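Uncharacterized conserved protein BF1870 (PDB 3EWL) is of unknown function, but this C-terminal piece has a thioredoxin-like fold with a CxxC pattern, consistent with a role in thiol-disulfide chemistry. Local coordinates at residues 34-39 with 68-73. Sequence-based numbering, arbitrary orientation.
Sequences FYDPDC and AIYPDE
Pro37 packs on one face of the Tyr70 ring, its CD 3.5 Å from Tyr70 CE1, while the backbone N of Asp72 sits 3.7 Å above the opposite face, over its centre. The ring edge is turned to oxygens: Tyr35 O lies in its plane, 3.3 Å from Tyr70 CD1, and Asp36 OD1 approaches Tyr70 CE1 at 3.4 Å, with carboxylate and ring planes 80° apart. Tyr35 O is buried and has no hydrogen-bond partner; within this contact it is met by C-H groups, Tyr70 CD1 and Pro71 CD. The Tyr35 and Tyr70 side chains cross at about a right angle, and Tyr70 CB lies over one face of the Tyr35 ring near the rim, 4.1 Å from Tyr35 CZ. The edge of that ring meets the Ala68 backbone, a position set by chi1 of 75°, which holds CG between the backbone N and the carbonyl carbon.

Parallel strand pairing ends here: Tyr35 N donates to Ile69 O (3.1 Å, 162° at the hydrogen), and Phe34 CA-H adds a contact to the same oxygen. Phe34 and Ile69 are paired across the bridge, and their side chains run side by side on one sheet face, with Phe34 CD1 3.9 Å from Ile69 CB. Beyond the strand ends, a water donates to Asp36 OD1 (2.9 Å) and lies so close to Asp72 OD2 that this second bond is doubtful; it probably eases repulsion between the carboxylates. Arg100 forms a salt bridge with Asp72. Asp36 OD2 accepts from Asp38 N in an Asx turn, immediately before Cys39, the N-cap of helix 40-50 and first cysteine of a thioredoxin-type CxxC pattern.

The contact thus joins the two parallel strands of a beta-alpha-beta crossover, 29-34 and 64-70, in the thioredoxin-like sheet. Tyr35 touches helix 40-50, Ile99 of helix 98-101 covers Phe34 and Ile69, and strand 90-93 bonds to Ala68 and Tyr70.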
ATOM      1  N   PHE A  34       1.450   2.169   3.420  1.00 19.35           N
ATOM      2  CA  PHE A  34       2.208   3.394   3.560  1.00 18.84           C
ATOM      3  C   PHE A  34       3.450   3.115   4.328  1.00 19.21           C
ATOM      4  O   PHE A  34       3.387   2.660   5.463  1.00 19.77           O
ATOM      5  CB  PHE A  34       1.394   4.553   4.156  1.00 17.32           C
ATOM      6  CG  PHE A  34       0.153   4.896   3.345  1.00 17.94           C
ATOM      7  CD1 PHE A  34       0.249   5.629   2.157  1.00 17.74           C
ATOM      8  CD2 PHE A  34      -1.104   4.413   3.726  1.00 13.97           C
ATOM      9  CE1 PHE A  34      -0.912   5.922   1.380  1.00 17.22           C
ATOM     10  CE2 PHE A  34      -2.260   4.698   2.957  1.00 17.34           C
ATOM     11  CZ  PHE A  34      -2.152   5.475   1.787  1.00 16.56           C
ATOM     12  N   TYR A  35       4.596   3.391   3.717  1.00 19.60           N
ATOM     13  CA  TYR A  35       5.851   2.974   4.316  1.00 18.99           C
ATOM     14  C   TYR A  35       6.943   4.039   4.231  1.00 20.05           C
ATOM     15  O   TYR A  35       6.793   5.082   3.561  1.00 19.10           O
ATOM     16  CB  TYR A  35       6.323   1.662   3.660  1.00 19.09           C
ATOM     17  CG  TYR A  35       6.906   1.844   2.249  1.00 18.76           C
ATOM     18  CD1 TYR A  35       8.278   2.000   2.063  1.00 18.51           C
ATOM     19  CD2 TYR A  35       6.076   1.881   1.109  1.00 14.90           C
ATOM     20  CE1 TYR A  35       8.832   2.180   0.797  1.00 17.97           C
ATOM     21  CE2 TYR A  35       6.627   2.048  -0.175  1.00 16.51           C
ATOM     22  CZ  TYR A  35       8.013   2.195  -0.312  1.00 18.02           C
ATOM     23  OH  TYR A  35       8.601   2.335  -1.549  1.00 19.84           O
ATOM     24  N   ASP A  36       8.063   3.743   4.895  1.00 19.83           N
ATOM     25  CA  ASP A  36       9.277   4.514   4.702  1.00 20.81           C
ATOM     26  C   ASP A  36      10.437   3.568   4.280  1.00 21.07           C
ATOM     27  O   ASP A  36      10.541   2.448   4.780  1.00 21.47           O
ATOM     28  CB  ASP A  36       9.601   5.279   6.012  1.00 20.42           C
ATOM     29  CG  ASP A  36      10.753   6.224   5.847  1.00 22.98           C
ATOM     30  OD1 ASP A  36      10.519   7.427   5.595  1.00 21.55           O
ATOM     31  OD2 ASP A  36      11.896   5.734   5.922  1.00 22.45           O
ATOM     32  N   PRO A  37      11.329   4.025   3.382  1.00 20.89           N
ATOM     33  CA  PRO A  37      12.428   3.163   2.974  1.00 21.28           C
ATOM     34  C   PRO A  37      13.372   2.814   4.125  1.00 23.29           C
ATOM     35  O   PRO A  37      14.123   1.832   4.017  1.00 22.53           O
ATOM     36  CB  PRO A  37      13.179   4.001   1.921  1.00 20.91           C
ATOM     37  CG  PRO A  37      12.690   5.422   2.104  1.00 20.18           C
ATOM     38  CD  PRO A  37      11.322   5.314   2.655  1.00 20.38           C
ATOM     39  N   ASP A  38      13.365   3.618   5.192  1.00 24.55           N
ATOM     40  CA  ASP A  38      14.200   3.327   6.367  1.00 26.76           C
ATOM     41  C   ASP A  38      13.313   3.042   7.573  1.00 26.43           C
ATOM     42  O   ASP A  38      13.078   3.905   8.415  1.00 28.46           O
ATOM     43  CB  ASP A  38      15.196   4.468   6.654  1.00 27.54           C
ATOM     44  CG  ASP A  38      16.060   4.200   7.902  1.00 31.09           C
ATOM     45  OD1 ASP A  38      16.132   3.034   8.378  1.00 34.52           O
ATOM     46  OD2 ASP A  38      16.669   5.166   8.401  1.00 34.23           O
ATOM     47  N   CYS A  39      12.785   1.839   7.645  1.00 25.37           N
ATOM     48  CA  CYS A  39      11.802   1.538   8.676  1.00 24.84           C
ATOM     49  C   CYS A  39      11.780   0.058   8.906  1.00 23.37           C
ATOM     50  O   CYS A  39      11.200  -0.662   8.105  1.00 22.38           O
ATOM     51  CB  CYS A  39      10.413   1.985   8.205  1.00 24.47           C
ATOM     52  SG  CYS A  39       9.101   1.519   9.356  1.00 31.63           S
ATOM     53  N   ALA A  68       2.196  -0.184  -2.470  1.00 17.68           N
ATOM     54  CA  ALA A  68       3.080   0.334  -1.455  1.00 16.53           C
ATOM     55  C   ALA A  68       3.463   1.751  -1.877  1.00 17.70           C
ATOM     56  O   ALA A  68       4.029   1.982  -2.990  1.00 18.19           O
ATOM     57  CB  ALA A  68       4.333  -0.604  -1.339  1.00 16.08           C
ATOM     58  N   ILE A  69       3.168   2.694  -0.994  1.00 16.74           N
ATOM     59  CA  ILE A  69       3.309   4.087  -1.271  1.00 16.93           C
ATOM     60  C   ILE A  69       4.210   4.790  -0.251  1.00 17.87           C
ATOM     61  O   ILE A  69       3.952   4.735   0.971  1.00 19.54           O
ATOM     62  CB  ILE A  69       1.899   4.785  -1.264  1.00 16.03           C
ATOM     63  CG1 ILE A  69       1.009   4.206  -2.376  1.00 14.26           C
ATOM     64  CG2 ILE A  69       2.033   6.300  -1.450  1.00 16.88           C
ATOM     65  CD1 ILE A  69       1.601   4.442  -3.859  1.00 14.03           C
ATOM     66  N   TYR A  70       5.238   5.479  -0.748  1.00 17.46           N
ATOM     67  CA  TYR A  70       6.067   6.359   0.108  1.00 16.79           C
ATOM     68  C   TYR A  70       5.514   7.775  -0.034  1.00 16.55           C
ATOM     69  O   TYR A  70       5.378   8.259  -1.138  1.00 17.61           O
ATOM     70  CB  TYR A  70       7.529   6.301  -0.329  1.00 16.98           C
ATOM     71  CG  TYR A  70       8.437   7.279   0.408  1.00 16.69           C
ATOM     72  CD1 TYR A  70       8.549   7.271   1.823  1.00 14.38           C
ATOM     73  CD2 TYR A  70       9.201   8.190  -0.310  1.00 17.41           C
ATOM     74  CE1 TYR A  70       9.384   8.189   2.480  1.00 16.22           C
ATOM     75  CE2 TYR A  70      10.042   9.095   0.325  1.00 15.09           C
ATOM     76  CZ  TYR A  70      10.153   9.086   1.701  1.00 18.83           C
ATOM     77  OH  TYR A  70      11.012  10.023   2.276  1.00 16.73           O
ATOM     78  N   PRO A  71       5.136   8.421   1.091  1.00 17.67           N
ATOM     79  CA  PRO A  71       4.443   9.696   1.041  1.00 17.61           C
ATOM     80  C   PRO A  71       5.314  10.902   1.310  1.00 18.23           C
ATOM     81  O   PRO A  71       4.814  12.034   1.187  1.00 17.40           O
ATOM     82  CB  PRO A  71       3.392   9.584   2.150  1.00 17.52           C
ATOM     83  CG  PRO A  71       3.992   8.618   3.131  1.00 19.02           C
ATOM     84  CD  PRO A  71       5.018   7.761   2.417  1.00 17.98           C
ATOM     85  N   ASP A  72       6.590  10.679   1.646  1.00 19.07           N
ATOM     86  CA  ASP A  72       7.457  11.788   2.074  1.00 19.89           C
ATOM     87  C   ASP A  72       8.445  12.224   0.988  1.00 20.93           C
ATOM     88  O   ASP A  72       8.152  12.008  -0.213  1.00 19.22           O
ATOM     89  CB  ASP A  72       8.035  11.520   3.466  1.00 20.18           C
ATOM     90  CG  ASP A  72       6.906  11.406   4.522  1.00 23.36           C
ATOM     91  OD1 ASP A  72       6.081  12.345   4.563  1.00 22.61           O
ATOM     92  OD2 ASP A  72       6.783  10.387   5.262  1.00 21.23           O
ATOM     93  N   GLU A  73       9.562  12.854   1.362  1.00 20.87           N
ATOM     94  CA  GLU A  73      10.320  13.643   0.371  1.00 23.03           C
ATOM     95  C   GLU A  73      11.693  13.128  -0.046  1.00 22.45           C
ATOM     96  O   GLU A  73      12.302  13.629  -1.011  1.00 21.55           O
ATOM     97  CB  GLU A  73      10.398  15.096   0.823  1.00 23.25           C
ATOM     98  CG  GLU A  73       9.268  15.916   0.193  1.00 30.10           C
ATOM     99  CD  GLU A  73       9.067  17.266   0.839  1.00 37.21           C
ATOM    100  OE1 GLU A  73      10.073  17.950   1.153  1.00 39.87           O
ATOM    101  OE2 GLU A  73       7.886  17.650   1.028  1.00 40.03           O
TER
HETATM  102  O   HOH W   1       7.862   8.402   6.375  1.00 27.93           O